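Local coordinates for protein beta-glucosidase (Saccharopolyspora erythraea D, PDB 5M6G) that probably hydrolyses terminal, non-reducing beta-D-glucosyl residues and releases beta-D-glucose, as a member of glycosyl hydrolase family 3, at residues Q102-M107 and H134-G139; V158-A163 and R402-Q407; D481-G486 and D517-A522. All blocks are in the same frame, centred on the assembly; numbering follows the deposited sequence.

From the N terminus the chain closes contact 1 first, joining helix 101-116 to the loop that follows strand 125-128; only 26 residues separate its segments. Contact 2 opens next with helix 155-170 and closes 238 residues later at helix 399-412, so it brings the barrel-related N-terminal part against the helix leading into strand 414-418. Contact 3 then closes a short excursion between the loop after strand 478-480 and the start of helix 518-528 in the C-terminal part. The three follow in series, neither nested nor crossed. Contacts 1 and 2 touch where Gly139 O packs on Arg402 NH2; contact 3 lies apart, its centre about 33 Å from that of contact 2.

Contact 1 (Q102-M107 and H134-G139); sequences QAWADM and HNNVHG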
ATOM      1  N   GLN A 102      21.629   2.400  -2.537  1.00 17.15           N
ATOM      2  CA  GLN A 102      22.818   1.899  -1.845  1.00 15.75           C
ATOM      3  C   GLN A 102      22.795   2.255  -0.363  1.00 12.11           C
ATOM      4  O   GLN A 102      23.181   1.440   0.486  1.00 18.32           O
ATOM      5  CB  GLN A 102      24.090   2.460  -2.489  1.00 15.21           C
ATOM      6  CG  GLN A 102      25.339   1.872  -1.845  1.00 23.35           C
ATOM      7  CD  GLN A 102      26.549   2.770  -1.937  1.00 36.52           C
ATOM      8  OE1 GLN A 102      26.709   3.517  -2.902  1.00 37.07           O
ATOM      9  NE2 GLN A 102      27.414   2.705  -0.921  1.00 34.36           N
ATOM     10  N   ALA A 103      22.378   3.479  -0.032  1.00 12.10           N
ATOM     11  CA  ALA A 103      22.366   3.890   1.367  1.00 14.93           C
ATOM     12  C   ALA A 103      21.340   3.106   2.184  1.00 17.43           C
ATOM     13  O   ALA A 103      21.565   2.853   3.379  1.00 13.90           O
ATOM     14  CB  ALA A 103      22.106   5.389   1.474  1.00 15.01           C
ATOM     15  N   TRP A 104      20.212   2.725   1.576  1.00 16.63           N
ATOM     16  CA  TRP A 104      19.284   1.829   2.270  1.00 17.13           C
ATOM     17  C   TRP A 104      19.934   0.478   2.533  1.00 12.58           C
ATOM     18  O   TRP A 104      19.797  -0.085   3.625  1.00 14.78           O
ATOM     19  CB  TRP A 104      18.003   1.631   1.460  1.00 12.21           C
ATOM     20  CG  TRP A 104      17.010   2.736   1.548  1.00 13.83           C
ATOM     21  CD1 TRP A 104      17.018   3.907   0.844  1.00 13.90           C
ATOM     22  CD2 TRP A 104      15.838   2.768   2.373  1.00 13.93           C
ATOM     23  NE1 TRP A 104      15.925   4.673   1.188  1.00 14.55           N
ATOM     24  CE2 TRP A 104      15.188   3.995   2.126  1.00 17.35           C
ATOM     25  CE3 TRP A 104      15.283   1.880   3.310  1.00 12.51           C
ATOM     26  CZ2 TRP A 104      14.004   4.355   2.767  1.00 12.03           C
ATOM     27  CZ3 TRP A 104      14.102   2.244   3.955  1.00 16.90           C
ATOM     28  CH2 TRP A 104      13.480   3.471   3.680  1.00 17.21           C
ATOM     29  N   ALA A 105      20.634  -0.072   1.535  1.00 14.19           N
ATOM     30  CA  ALA A 105      21.302  -1.353   1.747  1.00 16.39           C
ATOM     31  C   ALA A 105      22.359  -1.247   2.840  1.00 16.24           C
ATOM     32  O   ALA A 105      22.491  -2.152   3.676  1.00 15.90           O
ATOM     33  CB  ALA A 105      21.921  -1.856   0.445  1.00 12.58           C
ATOM     34  N   ASP A 106      23.117  -0.144   2.855  1.00 15.51           N
ATOM     35  CA  ASP A 106      24.097   0.077   3.915  1.00 13.80           C
ATOM     36  C   ASP A 106      23.423   0.135   5.281  1.00 18.62           C
ATOM     37  O   ASP A 106      23.900  -0.470   6.249  1.00 16.36           O
ATOM     38  CB  ASP A 106      24.873   1.368   3.658  1.00 11.12           C
ATOM     39  CG  ASP A 106      25.792   1.266   2.473  1.00 19.14           C
ATOM     40  OD1 ASP A 106      26.035   0.134   1.995  1.00 19.70           O
ATOM     41  OD2 ASP A 106      26.273   2.328   2.018  1.00 19.31           O
ATOM     42  N   MET A 107      22.319   0.878   5.379  1.00 16.32           N
ATOM     43  CA  MET A 107      21.611   0.983   6.648  1.00 15.43           C
ATOM     44  C   MET A 107      21.150  -0.388   7.124  1.00 18.96           C
ATOM     45  O   MET A 107      21.346  -0.753   8.290  1.00 16.64           O
ATOM     46  CB  MET A 107      20.414   1.922   6.502  1.00 15.54           C
ATOM     47  CG  MET A 107      19.608   2.105   7.798  1.00 11.27           C
ATOM     48  SD  MET A 107      18.141   3.098   7.476  1.00 18.70           S
ATOM     49  CE  MET A 107      17.143   1.942   6.545  1.00 17.64           C
ATOM     50  N   HIS A 134       8.935   0.124  -4.100  1.00 12.69           N
ATOM     51  CA  HIS A 134       9.731   0.419  -2.905  1.00 13.35           C
ATOM     52  C   HIS A 134       9.703   1.935  -2.670  1.00 13.43           C
ATOM     53  O   HIS A 134      10.691   2.654  -2.834  1.00 12.98           O
ATOM     54  CB  HIS A 134      11.144  -0.129  -3.084  1.00 13.46           C
ATOM     55  CG  HIS A 134      11.910  -0.287  -1.809  1.00 10.30           C
ATOM     56  ND1 HIS A 134      11.428   0.143  -0.595  1.00 13.04           N
ATOM     57  CD2 HIS A 134      13.134  -0.814  -1.566  1.00 11.12           C
ATOM     58  CE1 HIS A 134      12.316  -0.128   0.349  1.00 11.62           C
ATOM     59  NE2 HIS A 134      13.361  -0.709  -0.216  1.00 12.39           N
ATOM     60  N   ASN A 135       8.520   2.425  -2.265  1.00 12.95           N
ATOM     61  CA  ASN A 135       8.162   3.833  -2.430  1.00 14.02           C
ATOM     62  C   ASN A 135       8.878   4.796  -1.486  1.00 15.60           C
ATOM     63  O   ASN A 135       8.821   6.004  -1.726  1.00 15.01           O
ATOM     64  CB  ASN A 135       6.650   4.012  -2.278  1.00 10.94           C
ATOM     65  CG  ASN A 135       6.077   3.223  -1.101  1.00 12.42           C
ATOM     66  OD1 ASN A 135       5.557   2.126  -1.281  1.00 12.73           O
ATOM     67  ND2 ASN A 135       6.172   3.783   0.102  1.00 11.83           N
ATOM     68  N   ASN A 136       9.520   4.329  -0.420  1.00 11.63           N
ATOM     69  CA  ASN A 136      10.334   5.244   0.377  1.00 13.61           C
ATOM     70  C   ASN A 136      11.675   5.568  -0.270  1.00 13.86           C
ATOM     71  O   ASN A 136      12.348   6.503   0.171  1.00 16.53           O
ATOM     72  CB  ASN A 136      10.601   4.657   1.770  1.00 14.95           C
ATOM     73  CG  ASN A 136       9.375   4.656   2.637  1.00 18.30           C
ATOM     74  OD1 ASN A 136       8.735   5.698   2.848  1.00 14.87           O
ATOM     75  ND2 ASN A 136       9.014   3.479   3.134  1.00 14.26           N
ATOM     76  N   VAL A 137      12.083   4.820  -1.286  1.00 10.71           N
ATOM     77  CA  VAL A 137      13.439   4.899  -1.823  1.00 11.21           C
ATOM     78  C   VAL A 137      13.434   5.814  -3.046  1.00 11.26           C
ATOM     79  O   VAL A 137      12.704   5.578  -4.016  1.00 13.04           O
ATOM     80  CB  VAL A 137      13.982   3.509  -2.184  1.00 14.87           C
ATOM     81  CG1 VAL A 137      15.320   3.651  -2.886  1.00  9.21           C
ATOM     82  CG2 VAL A 137      14.122   2.632  -0.921  1.00 11.46           C
ATOM     83  N   HIS A 138      14.260   6.850  -3.007  1.00 12.53           N
ATOM     84  CA  HIS A 138      14.366   7.737  -4.156  1.00 15.88           C
ATOM     85  C   HIS A 138      14.947   6.989  -5.354  1.00 18.61           C
ATOM     86  O   HIS A 138      15.962   6.294  -5.241  1.00 17.04           O
ATOM     87  CB  HIS A 138      15.228   8.946  -3.807  1.00 17.04           C
ATOM     88  CG  HIS A 138      15.278   9.961  -4.900  1.00 16.81           C
ATOM     89  ND1 HIS A 138      16.167   9.879  -5.951  1.00 18.02           N
ATOM     90  CD2 HIS A 138      14.513  11.053  -5.135  1.00 17.55           C
ATOM     91  CE1 HIS A 138      15.957  10.890  -6.776  1.00 21.25           C
ATOM     92  NE2 HIS A 138      14.962  11.617  -6.300  1.00 21.45           N
ATOM     93  N   GLY A 139      14.289   7.115  -6.503  1.00 16.49           N
ATOM     94  CA  GLY A 139      14.724   6.429  -7.701  1.00 13.70           C
ATOM     95  C   GLY A 139      14.162   5.038  -7.885  1.00 15.79           C
ATOM     96  O   GLY A 139      14.428   4.413  -8.917  1.00 16.14           O
TER
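Trp104 presents one face of its indole to Val137 and His134, which sit at the end of a type I turn and at its start. Helix 101-116, which carries the tryptophan, is the crossover helix of a beta-alpha-beta unit: it links the adjacent parallel strands 87-90 and 125-128 in the TIM-barrel-related N-terminal domain, and the turn lies in the loop after the second strand. Trp104 CG is anti to the carbonyl carbon (chi1 -79°), which sends the indole out toward that loop. Val137 CG2 stands 3.4 Å from the centroid of the five-membered ring, almost on its normal, a CH-pi contact. The same methyl also covers one face of the His134 ring. His134 in turn directs its edge at the six-membered ring of Trp104, centroids 5.6 Å apart and planes at 60°, a T-shaped pair on the face that Val137 meets. Farther along the indole, Asn136 CB lies obliquely 3.6 Å from Trp104 CZ2.

The polar ends are held by neighbours. Asn99 OD1 accepts from both Trp104 NE1 and His138 N, while its ND2 donates to Asn136 O, so one amide ties ring and turn together. Thr172 OG1 bonds His134 NE2. Asn136 lies near the sugar pocket, the nearest atoms of its side chain about 4 Å from Gly92 and about 7 Å from the bound sorbitol. With Asn136 CG anti to its own carbonyl carbon (chi1 -71°), the amide is placed where Asn136 OD1 accepts a hydrogen bond from Gly93 N.

Contact 2 (V158-A163 and R402-Q407); sequences VQRIGA and RELARQ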
ATOM      1  N   VAL A 158      -0.652  -7.624 -11.575  1.00 13.50           N
ATOM      2  CA  VAL A 158      -0.391  -7.256 -10.187  1.00 14.69           C
ATOM      3  C   VAL A 158       0.654  -8.188  -9.584  1.00 16.90           C
ATOM      4  O   VAL A 158       1.536  -7.757  -8.827  1.00 15.61           O
ATOM      5  CB  VAL A 158      -1.714  -7.255  -9.394  1.00 15.94           C
ATOM      6  CG1 VAL A 158      -1.478  -7.311  -7.872  1.00 13.30           C
ATOM      7  CG2 VAL A 158      -2.545  -6.029  -9.793  1.00 15.77           C
ATOM      8  N   GLN A 159       0.598  -9.470  -9.947  1.00 15.45           N
ATOM      9  CA  GLN A 159       1.616 -10.415  -9.504  1.00 14.44           C
ATOM     10  C   GLN A 159       2.999 -10.023 -10.030  1.00 16.92           C
ATOM     11  O   GLN A 159       3.978 -10.021  -9.273  1.00 14.68           O
ATOM     12  CB  GLN A 159       1.232 -11.831  -9.944  1.00 16.56           C
ATOM     13  CG  GLN A 159       2.276 -12.901  -9.643  1.00 17.47           C
ATOM     14  CD  GLN A 159       1.767 -14.303  -9.941  1.00 21.44           C
ATOM     15  OE1 GLN A 159       0.572 -14.572  -9.846  1.00 24.01           O
ATOM     16  NE2 GLN A 159       2.673 -15.196 -10.317  1.00 30.50           N
ATOM     17  N   ARG A 160       3.101  -9.651 -11.312  1.00 15.50           N
ATOM     18  CA  ARG A 160       4.401  -9.237 -11.843  1.00 16.10           C
ATOM     19  C   ARG A 160       4.924  -8.006 -11.119  1.00 11.82           C
ATOM     20  O   ARG A 160       6.135  -7.870 -10.905  1.00 16.58           O
ATOM     21  CB  ARG A 160       4.310  -8.959 -13.350  1.00 19.36           C
ATOM     22  CG  ARG A 160       4.386 -10.198 -14.218  1.00 20.80           C
ATOM     23  CD  ARG A 160       3.300 -10.180 -15.279  1.00 38.92           C
ATOM     24  NE  ARG A 160       3.607  -9.243 -16.351  1.00 42.93           N
ATOM     25  CZ  ARG A 160       2.712  -8.760 -17.208  1.00 39.15           C
ATOM     26  NH1 ARG A 160       1.434  -9.120 -17.126  1.00 35.43           N
ATOM     27  NH2 ARG A 160       3.103  -7.913 -18.149  1.00 33.35           N
ATOM     28  N   ILE A 161       4.027  -7.087 -10.754  1.00 13.78           N
ATOM     29  CA  ILE A 161       4.428  -5.902 -10.002  1.00 14.75           C
ATOM     30  C   ILE A 161       4.922  -6.297  -8.614  1.00 12.05           C
ATOM     31  O   ILE A 161       5.918  -5.752  -8.114  1.00 13.94           O
ATOM     32  CB  ILE A 161       3.254  -4.908  -9.929  1.00 14.99           C
ATOM     33  CG1 ILE A 161       2.940  -4.342 -11.322  1.00 14.75           C
ATOM     34  CG2 ILE A 161       3.555  -3.801  -8.930  1.00 14.82           C
ATOM     35  CD1 ILE A 161       1.564  -3.674 -11.428  1.00 13.53           C
ATOM     36  N   GLY A 162       4.241  -7.251  -7.972  1.00 13.54           N
ATOM     37  CA  GLY A 162       4.745  -7.790  -6.713  1.00 11.97           C
ATOM     38  C   GLY A 162       6.159  -8.327  -6.834  1.00 12.78           C
ATOM     39  O   GLY A 162       7.015  -8.058  -5.982  1.00 12.30           O
ATOM     40  N   ALA A 163       6.436  -9.068  -7.911  1.00 15.01           N
ATOM     41  CA  ALA A 163       7.772  -9.633  -8.105  1.00 14.64           C
ATOM     42  C   ALA A 163       8.808  -8.550  -8.371  1.00 12.01           C
ATOM     43  O   ALA A 163       9.931  -8.616  -7.851  1.00 13.87           O
ATOM     44  CB  ALA A 163       7.755 -10.642  -9.253  1.00 15.06           C
ATOM     45  N   ARG A 402      10.172  -0.067 -15.090  1.00 15.04           N
ATOM     46  CA  ARG A 402       9.361   1.078 -15.481  1.00 16.15           C
ATOM     47  C   ARG A 402       8.435   0.733 -16.639  1.00 17.65           C
ATOM     48  O   ARG A 402       7.329   1.275 -16.725  1.00 17.48           O
ATOM     49  CB  ARG A 402      10.260   2.268 -15.819  1.00 13.47           C
ATOM     50  CG  ARG A 402      10.972   2.805 -14.592  1.00 12.45           C
ATOM     51  CD  ARG A 402      11.709   4.090 -14.880  1.00 13.84           C
ATOM     52  NE  ARG A 402      12.559   4.463 -13.753  1.00 11.12           N
ATOM     53  CZ  ARG A 402      12.171   5.223 -12.735  1.00 18.29           C
ATOM     54  NH1 ARG A 402      10.934   5.700 -12.693  1.00 14.87           N
ATOM     55  NH2 ARG A 402      13.023   5.513 -11.758  1.00 14.31           N
ATOM     56  N   GLU A 403       8.851  -0.180 -17.522  1.00 20.58           N
ATOM     57  CA  GLU A 403       7.966  -0.630 -18.593  1.00 18.92           C
ATOM     58  C   GLU A 403       6.770  -1.388 -18.029  1.00 20.70           C
ATOM     59  O   GLU A 403       5.636  -1.234 -18.509  1.00 15.10           O
ATOM     60  CB  GLU A 403       8.744  -1.507 -19.580  1.00 24.37           C
ATOM     61  CG  GLU A 403       7.931  -2.043 -20.754  1.00 32.79           C
ATOM     62  CD  GLU A 403       7.190  -0.944 -21.518  1.00 43.78           C
ATOM     63  OE1 GLU A 403       7.697   0.197 -21.611  1.00 40.65           O
ATOM     64  OE2 GLU A 403       6.071  -1.194 -22.022  1.00 41.84           O
ATOM     65  N   LEU A 404       7.009  -2.230 -17.024  1.00 15.16           N
ATOM     66  CA  LEU A 404       5.914  -2.914 -16.344  1.00 14.35           C
ATOM     67  C   LEU A 404       4.974  -1.912 -15.695  1.00 14.37           C
ATOM     68  O   LEU A 404       3.748  -2.060 -15.757  1.00 14.13           O
ATOM     69  CB  LEU A 404       6.480  -3.875 -15.294  1.00 14.23           C
ATOM     70  CG  LEU A 404       5.520  -4.628 -14.374  1.00 13.41           C
ATOM     71  CD1 LEU A 404       4.646  -5.532 -15.202  1.00 15.76           C
ATOM     72  CD2 LEU A 404       6.309  -5.439 -13.351  1.00  9.71           C
ATOM     73  N   ALA A 405       5.537  -0.884 -15.058  1.00 11.68           N
ATOM     74  CA  ALA A 405       4.713   0.123 -14.411  1.00 14.15           C
ATOM     75  C   ALA A 405       3.885   0.884 -15.437  1.00 13.76           C
ATOM     76  O   ALA A 405       2.696   1.130 -15.225  1.00 13.05           O
ATOM     77  CB  ALA A 405       5.591   1.084 -13.620  1.00 11.30           C
ATOM     78  N   ARG A 406       4.511   1.271 -16.552  1.00 13.92           N
ATOM     79  CA  ARG A 406       3.794   1.946 -17.627  1.00 12.84           C
ATOM     80  C   ARG A 406       2.634   1.098 -18.137  1.00 16.32           C
ATOM     81  O   ARG A 406       1.561   1.625 -18.469  1.00 14.23           O
ATOM     82  CB  ARG A 406       4.778   2.263 -18.758  1.00 18.93           C
ATOM     83  CG  ARG A 406       4.198   3.089 -19.894  1.00 19.57           C
ATOM     84  CD  ARG A 406       5.257   3.366 -20.952  1.00 19.77           C
ATOM     85  NE  ARG A 406       4.686   4.080 -22.095  1.00 27.43           N
ATOM     86  CZ  ARG A 406       5.355   4.371 -23.209  1.00 30.81           C
ATOM     87  NH1 ARG A 406       6.618   4.004 -23.330  1.00 22.23           N
ATOM     88  NH2 ARG A 406       4.759   5.016 -24.207  1.00 28.75           N
ATOM     89  N   GLN A 407       2.835  -0.215 -18.232  1.00 13.95           N
ATOM     90  CA  GLN A 407       1.745  -1.071 -18.672  1.00 18.73           C
ATOM     91  C   GLN A 407       0.611  -1.058 -17.652  1.00 16.55           C
ATOM     92  O   GLN A 407      -0.569  -1.064 -18.024  1.00 14.04           O
ATOM     93  CB  GLN A 407       2.266  -2.492 -18.931  1.00 15.36           C
ATOM     94  CG  GLN A 407       1.193  -3.473 -19.439  1.00 18.39           C
ATOM     95  CD  GLN A 407       0.642  -3.097 -20.814  1.00 26.26           C
ATOM     96  OE1 GLN A 407       1.314  -2.431 -21.605  1.00 29.03           O
ATOM     97  NE2 GLN A 407      -0.584  -3.530 -21.101  1.00 19.46           N
TER
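Leu404 projects from helix 399-412 onto Arg160 and Ile161 of helix 155-170, and every close contact between the segments involves this side chain. The apolar contacts come first. Leu404 CG is anti to the backbone N (chi1 175°), which points the branched end at the facing helix. Both methyls approach Arg160, while the branch carbon meets Ile161. Leu404 CD1 rests 3.9 Å from Arg160 CB, and Leu404 CG 4.0 Å from Ile161 CG1, the side chains meeting obliquely in both pairs. Leu157 and Ala164 also touch the leucine, so it enters a four-residue pocket as a knob into a hole. Ile161 faces partly elsewhere, packing on Leu149 and Tyr143, and Tyr143 is shared with Ala405.

Contacts with the backbone and with charged groups form a second class. Leu404 CD2 lies 3.5 Å from Arg160 O, plain van der Waals packing against a helix carbonyl. The Arg160 chain bends at chi2 and chi3, and this fold brings Arg160 NE within 4.0 Å of Leu404 CD1, so that the guanidinium meets that methyl obliquely.

In the fold, this pair docks a helix of the N-terminal domain against the helix that leads into strand 414-418, an edge strand of the C-terminal sheet. A magnesium ion spans the same two helices, bound by Glu167 and His401, and the Leu404 side chain is about 7 Å from it. An alanine at Leu404 is likely to leave the hole between Arg160 and Ile161 unfilled and the arginine chain without its apolar support.

Ionic contacts involve other residues: Arg402 forms a salt bridge with Glu565 and Arg406 with Asp571, both away from helix 155-170.

Contact 3 (D481-G486 and D517-A522); sequences DRHGNG and DEEDRA
Glu519, in the first turn of helix 518-528, meets Arg482 and His483 of the loop that follows strand 478-480. Along the helix, Asp517 comes first, as N-cap: its OD1 accepts from Asp520 N at 2.8 Å, nearly straight at 170°, and its OD2 pairs with Lys436.

Glu519 then carries the contact. Its CG is anti to the backbone N (chi1 172°) and the chain runs extended beyond it, so the carboxylate reaches well out from the helix. Arg482 approaches at about a right angle, itself extended as far as NE, and offers the side of its guanidinium: NE donates to Glu519 OE1 at 2.7 Å, and NH2 donates to Glu519 OE2 at 3.1 Å. Both oxygens use their syn lone pairs, and the two planes are only 24° apart. Glu519 OE1 takes more: a weak bond from Arg482 NH2 and a water that donates to it at 2.8 Å. The same water donates to Arg482 O, joining the arginine backbone to its salt-bridge mate. The His483 ring meets the carboxylate obliquely, His483 CE1 3.4 Å from Glu519 OE1, with Arg482 CG over one ring face. The loop holds its own shape as a type I turn and an Asx turn in which Asp481 OD1 accepts from His483 N.

Asp520, next along, faces the sheet instead and bonds Gly499 N and Lys436. The contact thus pins an edge-strand loop of the C-terminal mixed sheet to a flanking helix. A two-nitrogen grip in nearly one plane probably limits the rotation of both charged groups, and the opposite charges probably offset each other at this solvent-facing edge.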
ATOM      1  N   ASP A 481      -0.378  25.489 -19.299  1.00 14.56           N
ATOM      2  CA  ASP A 481      -0.525  26.467 -18.229  1.00 21.54           C
ATOM      3  C   ASP A 481      -1.369  25.857 -17.123  1.00 20.65           C
ATOM      4  O   ASP A 481      -2.475  25.370 -17.385  1.00 14.40           O
ATOM      5  CB  ASP A 481      -1.180  27.762 -18.718  1.00 17.38           C
ATOM      6  CG  ASP A 481      -1.192  28.843 -17.649  1.00 17.64           C
ATOM      7  OD1 ASP A 481      -2.123  28.869 -16.820  1.00 20.36           O
ATOM      8  OD2 ASP A 481      -0.256  29.667 -17.634  1.00 27.51           O
ATOM      9  N   ARG A 482      -0.861  25.911 -15.890  1.00 19.49           N
ATOM     10  CA  ARG A 482      -1.540  25.231 -14.791  1.00 16.34           C
ATOM     11  C   ARG A 482      -3.007  25.616 -14.709  1.00 18.84           C
ATOM     12  O   ARG A 482      -3.866  24.761 -14.462  1.00 17.55           O
ATOM     13  CB  ARG A 482      -0.856  25.534 -13.461  1.00 19.59           C
ATOM     14  CG  ARG A 482      -1.626  24.952 -12.264  1.00 15.03           C
ATOM     15  CD  ARG A 482      -0.807  25.016 -10.996  1.00 20.11           C
ATOM     16  NE  ARG A 482      -1.610  24.724  -9.812  1.00 18.71           N
ATOM     17  CZ  ARG A 482      -1.103  24.675  -8.583  1.00 19.56           C
ATOM     18  NH1 ARG A 482       0.192  24.904  -8.403  1.00 16.52           N
ATOM     19  NH2 ARG A 482      -1.879  24.404  -7.546  1.00 14.06           N
ATOM     20  N   HIS A 483      -3.317  26.893 -14.934  1.00 21.69           N
ATOM     21  CA  HIS A 483      -4.661  27.416 -14.730  1.00 19.06           C
ATOM     22  C   HIS A 483      -5.428  27.612 -16.029  1.00 20.18           C
ATOM     23  O   HIS A 483      -6.495  28.238 -16.019  1.00 20.20           O
ATOM     24  CB  HIS A 483      -4.592  28.728 -13.946  1.00 18.94           C
ATOM     25  CG  HIS A 483      -4.023  28.571 -12.569  1.00 23.69           C
ATOM     26  ND1 HIS A 483      -4.797  28.248 -11.476  1.00 24.59           N
ATOM     27  CD2 HIS A 483      -2.751  28.665 -12.114  1.00 25.80           C
ATOM     28  CE1 HIS A 483      -4.030  28.165 -10.405  1.00 26.81           C
ATOM     29  NE2 HIS A 483      -2.783  28.413 -10.764  1.00 27.92           N
ATOM     30  N   GLY A 484      -4.930  27.080 -17.140  1.00 21.01           N
ATOM     31  CA  GLY A 484      -5.604  27.244 -18.414  1.00 16.65           C
ATOM     32  C   GLY A 484      -5.406  28.590 -19.076  1.00 24.21           C
ATOM     33  O   GLY A 484      -6.036  28.848 -20.104  1.00 20.04           O
ATOM     34  N   ASN A 485      -4.550  29.451 -18.527  1.00 21.83           N
ATOM     35  CA  ASN A 485      -4.375  30.789 -19.080  1.00 23.68           C
ATOM     36  C   ASN A 485      -3.686  30.720 -20.435  1.00 20.23           C
ATOM     37  O   ASN A 485      -2.683  30.020 -20.599  1.00 18.31           O
ATOM     38  CB  ASN A 485      -3.570  31.661 -18.120  1.00 24.77           C
ATOM     39  CG  ASN A 485      -4.342  31.998 -16.867  1.00 22.53           C
ATOM     40  OD1 ASN A 485      -5.561  32.120 -16.898  1.00 30.51           O
ATOM     41  ND2 ASN A 485      -3.639  32.145 -15.759  1.00 27.80           N
ATOM     42  N   GLY A 486      -4.228  31.439 -21.414  1.00 17.90           N
ATOM     43  CA  GLY A 486      -3.661  31.434 -22.740  1.00 20.18           C
ATOM     44  C   GLY A 486      -4.332  30.483 -23.702  1.00 18.69           C
ATOM     45  O   GLY A 486      -4.005  30.499 -24.894  1.00 17.29           O
ATOM     46  N   ASP A 517     -12.129  20.946  -6.299  1.00 16.97           N
ATOM     47  CA  ASP A 517     -11.848  22.205  -5.628  1.00 22.61           C
ATOM     48  C   ASP A 517     -12.028  23.371  -6.602  1.00 22.56           C
ATOM     49  O   ASP A 517     -12.331  23.199  -7.793  1.00 18.73           O
ATOM     50  CB  ASP A 517     -10.455  22.187  -4.992  1.00 18.42           C
ATOM     51  CG  ASP A 517      -9.321  22.039  -5.996  1.00 21.56           C
ATOM     52  OD1 ASP A 517      -9.493  22.356  -7.190  1.00 21.10           O
ATOM     53  OD2 ASP A 517      -8.219  21.625  -5.569  1.00 20.34           O
ATOM     54  N   GLU A 518     -11.857  24.587  -6.089  1.00 24.02           N
ATOM     55  CA  GLU A 518     -12.232  25.736  -6.905  1.00 31.79           C
ATOM     56  C   GLU A 518     -11.230  25.964  -8.025  1.00 22.41           C
ATOM     57  O   GLU A 518     -11.603  26.455  -9.096  1.00 18.42           O
ATOM     58  CB  GLU A 518     -12.401  26.978  -6.027  1.00 32.44           C
ATOM     59  CG  GLU A 518     -13.670  26.887  -5.164  1.00 43.42           C
ATOM     60  CD  GLU A 518     -14.208  28.236  -4.711  1.00 57.81           C
ATOM     61  OE1 GLU A 518     -13.477  29.246  -4.826  1.00 60.50           O
ATOM     62  OE2 GLU A 518     -15.379  28.286  -4.262  1.00 52.92           O
ATOM     63  N   GLU A 519      -9.974  25.575  -7.819  1.00 19.21           N
ATOM     64  CA  GLU A 519      -8.994  25.695  -8.889  1.00 19.91           C
ATOM     65  C   GLU A 519      -9.346  24.781 -10.055  1.00 21.12           C
ATOM     66  O   GLU A 519      -9.343  25.212 -11.216  1.00 16.82           O
ATOM     67  CB  GLU A 519      -7.592  25.384  -8.369  1.00 17.37           C
ATOM     68  CG  GLU A 519      -6.565  25.301  -9.500  1.00 17.99           C
ATOM     69  CD  GLU A 519      -5.159  24.929  -9.033  1.00 20.48           C
ATOM     70  OE1 GLU A 519      -4.279  24.801  -9.910  1.00 19.28           O
ATOM     71  OE2 GLU A 519      -4.926  24.774  -7.809  1.00 21.83           O
ATOM     72  N   ASP A 520      -9.643  23.508  -9.770  1.00 17.32           N
ATOM     73  CA  ASP A 520      -9.974  22.576 -10.848  1.00 19.30           C
ATOM     74  C   ASP A 520     -11.194  23.044 -11.636  1.00 20.68           C
ATOM     75  O   ASP A 520     -11.227  22.930 -12.867  1.00 18.14           O
ATOM     76  CB  ASP A 520     -10.232  21.174 -10.297  1.00 17.26           C
ATOM     77  CG  ASP A 520      -8.979  20.515  -9.716  1.00 16.56           C
ATOM     78  OD1 ASP A 520      -7.861  21.062  -9.842  1.00 18.23           O
ATOM     79  OD2 ASP A 520      -9.122  19.422  -9.130  1.00 15.98           O
ATOM     80  N   ARG A 521     -12.220  23.550 -10.945  1.00 20.35           N
ATOM     81  CA  ARG A 521     -13.430  23.954 -11.661  1.00 18.54           C
ATOM     82  C   ARG A 521     -13.212  25.247 -12.444  1.00 16.79           C
ATOM     83  O   ARG A 521     -13.736  25.392 -13.553  1.00 19.33           O
ATOM     84  CB  ARG A 521     -14.603  24.082 -10.693  1.00 20.89           C
ATOM     85  CG  ARG A 521     -14.799  22.834  -9.855  1.00 24.36           C
ATOM     86  CD  ARG A 521     -16.151  22.774  -9.255  1.00 38.36           C
ATOM     87  NE  ARG A 521     -16.077  23.158  -7.848  1.00 39.09           N
ATOM     88  CZ  ARG A 521     -16.310  24.388  -7.420  1.00 44.75           C
ATOM     89  NH1 ARG A 521     -16.656  25.331  -8.291  1.00 39.20           N
ATOM     90  NH2 ARG A 521     -16.222  24.661  -6.127  1.00 51.56           N
ATOM     91  N   ALA A 522     -12.437  26.185 -11.894  1.00 20.13           N
ATOM     92  CA  ALA A 522     -12.059  27.385 -12.642  1.00 19.32           C
ATOM     93  C   ALA A 522     -11.264  27.038 -13.898  1.00 21.88           C
ATOM     94  O   ALA A 522     -11.502  27.603 -14.971  1.00 15.76           O
ATOM     95  CB  ALA A 522     -11.245  28.322 -11.747  1.00 15.33           C
TER
HETATM   96  O   HOH W   1      -5.492  24.480 -12.367  1.00 19.36           O